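Local coordinates for ABC transporter periplasmic peptide-binding protein (Pseudoalteromonas, PDB 4QFL), which binds dipeptides such as Ala-Phe in the periplasm, probably delivering them to an ABC transporter for uptake into the cell, at residues 344-350 / 491-496. Sequence-based numbering, arbitrary orientation.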
loop_
_atom_site.group_PDB
_atom_site.type_symbol
_atom_site.label_atom_id
_atom_site.label_comp_id
_atom_site.label_asym_id
_atom_site.label_seq_id
_atom_site.Cartn_x
_atom_site.Cartn_y
_atom_site.Cartn_z
ATOM N N ALA A 344 6.626 -6.696 16.160
ATOM C CA ALA A 344 5.555 -7.342 16.903
ATOM C C ALA A 344 5.349 -8.788 16.476
ATOM O O ALA A 344 4.410 -9.441 16.932
ATOM C CB ALA A 344 4.250 -6.557 16.754
ATOM N N PHE A 345 6.217 -9.294 15.602
ATOM C CA PHE A 345 5.996 -10.620 15.056
ATOM C C PHE A 345 5.985 -11.663 16.152
ATOM O O PHE A 345 6.814 -11.636 17.062
ATOM C CB PHE A 345 7.052 -10.982 14.023
ATOM C CG PHE A 345 7.094 -12.441 13.689
ATOM C CD1 PHE A 345 6.098 -13.026 12.925
ATOM C CD2 PHE A 345 8.144 -13.230 14.130
ATOM C CE1 PHE A 345 6.142 -14.372 12.604
ATOM C CE2 PHE A 345 8.193 -14.580 13.812
ATOM C CZ PHE A 345 7.189 -15.150 13.047
ATOM N N GLU A 346 5.034 -12.576 16.056
ATOM C CA GLU A 346 4.976 -13.713 16.952
ATOM C C GLU A 346 4.414 -14.899 16.200
ATOM O O GLU A 346 3.295 -14.852 15.703
ATOM C CB GLU A 346 4.117 -13.391 18.169
ATOM C CG GLU A 346 4.259 -14.382 19.314
ATOM C CD GLU A 346 5.571 -14.255 20.078
ATOM O OE1 GLU A 346 6.233 -13.190 20.027
ATOM O OE2 GLU A 346 5.936 -15.244 20.744
ATOM N N PRO A 347 5.202 -15.978 16.103
ATOM C CA PRO A 347 4.801 -17.171 15.350
ATOM C C PRO A 347 3.609 -17.845 16.009
ATOM O O PRO A 347 3.565 -18.001 17.229
ATOM C CB PRO A 347 6.043 -18.063 15.410
ATOM C CG PRO A 347 6.791 -17.604 16.608
ATOM C CD PRO A 347 6.508 -16.143 16.767
ATOM N N GLN A 348 2.634 -18.239 15.210
ATOM C CA GLN A 348 1.396 -18.708 15.786
ATOM C C GLN A 348 1.420 -20.210 15.959
ATOM O O GLN A 348 1.622 -20.952 15.000
ATOM C CB GLN A 348 0.207 -18.238 14.951
ATOM C CG GLN A 348 0.017 -16.748 15.039
ATOM C CD GLN A 348 -0.006 -16.269 16.478
ATOM O OE1 GLN A 348 0.760 -15.394 16.866
ATOM N NE2 GLN A 348 -0.886 -16.845 17.278
ATOM N N LYS A 349 1.231 -20.648 17.199
ATOM C CA LYS A 349 1.281 -22.063 17.516
ATOM C C LYS A 349 0.165 -22.810 16.798
ATOM O O LYS A 349 0.255 -24.021 16.610
ATOM C CB LYS A 349 1.182 -22.288 19.026
ATOM C CG LYS A 349 1.499 -23.713 19.466
ATOM C CD LYS A 349 0.853 -24.042 20.813
ATOM C CE LYS A 349 1.216 -25.452 21.275
ATOM N NZ LYS A 349 0.935 -26.491 20.229
ATOM N N ASN A 350 -0.878 -22.092 16.385
ATOM C CA ASN A 350 -2.051 -22.738 15.787
ATOM C C ASN A 350 -2.207 -22.654 14.261
ATOM O O ASN A 350 -3.296 -22.899 13.734
ATOM C CB ASN A 350 -3.333 -22.245 16.459
ATOM C CG ASN A 350 -3.549 -22.869 17.822
ATOM O OD1 ASN A 350 -2.907 -23.858 18.172
ATOM N ND2 ASN A 350 -4.465 -22.298 18.597
ATOM N N GLN A 491 -2.674 -11.228 16.576
ATOM C CA GLN A 491 -2.178 -12.225 15.640
ATOM C C GLN A 491 -2.854 -13.559 15.902
ATOM O O GLN A 491 -3.206 -14.284 14.970
ATOM C CB GLN A 491 -0.661 -12.366 15.741
ATOM C CG GLN A 491 0.084 -11.178 15.207
ATOM C CD GLN A 491 1.546 -11.185 15.583
ATOM O OE1 GLN A 491 2.370 -11.752 14.876
ATOM N NE2 GLN A 491 1.878 -10.549 16.691
ATOM N N SER A 492 -3.036 -13.879 17.178
ATOM C CA SER A 492 -3.671 -15.136 17.564
ATOM C C SER A 492 -5.125 -15.240 17.089
ATOM O O SER A 492 -5.568 -16.296 16.611
ATOM C CB SER A 492 -3.596 -15.318 19.075
ATOM O OG SER A 492 -2.256 -15.527 19.468
ATOM N N MET A 493 -5.854 -14.137 17.226
ATOM C CA MET A 493 -7.262 -14.097 16.869
ATOM C C MET A 493 -7.433 -14.323 15.377
ATOM O O MET A 493 -8.322 -15.050 14.944
ATOM C CB MET A 493 -7.879 -12.765 17.293
ATOM C CG MET A 493 -9.397 -12.778 17.293
ATOM S SD MET A 493 -10.162 -11.265 17.903
ATOM C CE MET A 493 -9.585 -11.247 19.587
ATOM N N ILE A 494 -6.558 -13.708 14.592
ATOM C CA ILE A 494 -6.606 -13.859 13.152
ATOM C C ILE A 494 -6.447 -15.333 12.754
ATOM O O ILE A 494 -7.130 -15.815 11.852
ATOM C CB ILE A 494 -5.551 -12.967 12.489
ATOM C CG1 ILE A 494 -5.924 -11.497 12.697
ATOM C CG2 ILE A 494 -5.424 -13.299 11.015
ATOM C CD1 ILE A 494 -4.841 -10.493 12.277
ATOM N N ILE A 495 -5.571 -16.050 13.457
ATOM C CA ILE A 495 -5.377 -17.478 13.210
ATOM C C ILE A 495 -6.559 -18.303 13.699
ATOM O O ILE A 495 -6.949 -19.265 13.050
ATOM C CB ILE A 495 -4.080 -18.013 13.858
ATOM C CG1 ILE A 495 -2.862 -17.438 13.147
ATOM C CG2 ILE A 495 -4.021 -19.532 13.769
ATOM C CD1 ILE A 495 -2.996 -17.445 11.647
ATOM N N GLU A 496 -7.111 -17.932 14.852
ATOM C CA GLU A 496 -8.264 -18.633 15.415
ATOM C C GLU A 496 -9.467 -18.477 14.516
ATOM O O GLU A 496 -10.164 -19.442 14.226
ATOM C CB GLU A 496 -8.630 -18.073 16.790
ATOM C CG GLU A 496 -7.518 -18.091 17.817
ATOM C CD GLU A 496 -7.345 -19.442 18.487
ATOM O OE1 GLU A 496 -7.233 -19.462 19.738
ATOM O OE2 GLU A 496 -7.312 -20.475 17.769
#
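Gln491 meets the backbone of Ala344 and Glu346 with both ends of its amide, an example of a helix side chain bridging the C=O and N-H of loop residues two apart and so tying an irregular loop to the helix. Its NE2 donates to Ala344 O (2.8 Å) and its OE1 accepts from Glu346 N (3.0 Å), neither bond being quite straight. Because the chain runs extended beyond CG (chi2 167°), the amide is carried out to the loop at the far end of the side chain. Further partners outside the loop segment hold it there: Ser336 OG bonds to OE1, and NE2 also reaches Tyr487 O, so the rotation of this buried amide is well fixed. Next along the loop, the aliphatic part of Gln348 lies across Ile495, CG to CG1 3.5 Å. The methyl CG2 of Ile495 lies 3.4 Å from Asn350 O, the other half of this tight packing.

Toward solvent the fit loosens. The exposed side chains of Asn350 and Glu496 share just a weak hydrogen bond, ND2 to OE2 at 3.5 Å, with their flat groups turned 44° apart. Glu346 brings its CB to Gln491 NE2 (3.9 Å), but its carboxylate leads away to a salt bridge with Lys484, about two turns earlier on the same helix as Gln491.

Segment 344-350 belongs to the loop running from strand 332-333 to helix 356-363 and lies along helix 480-497. Ile495 also touches Pro502 of strand 500-513, and on another side of the helix Met493 and Ile494 pack against helix 465-475.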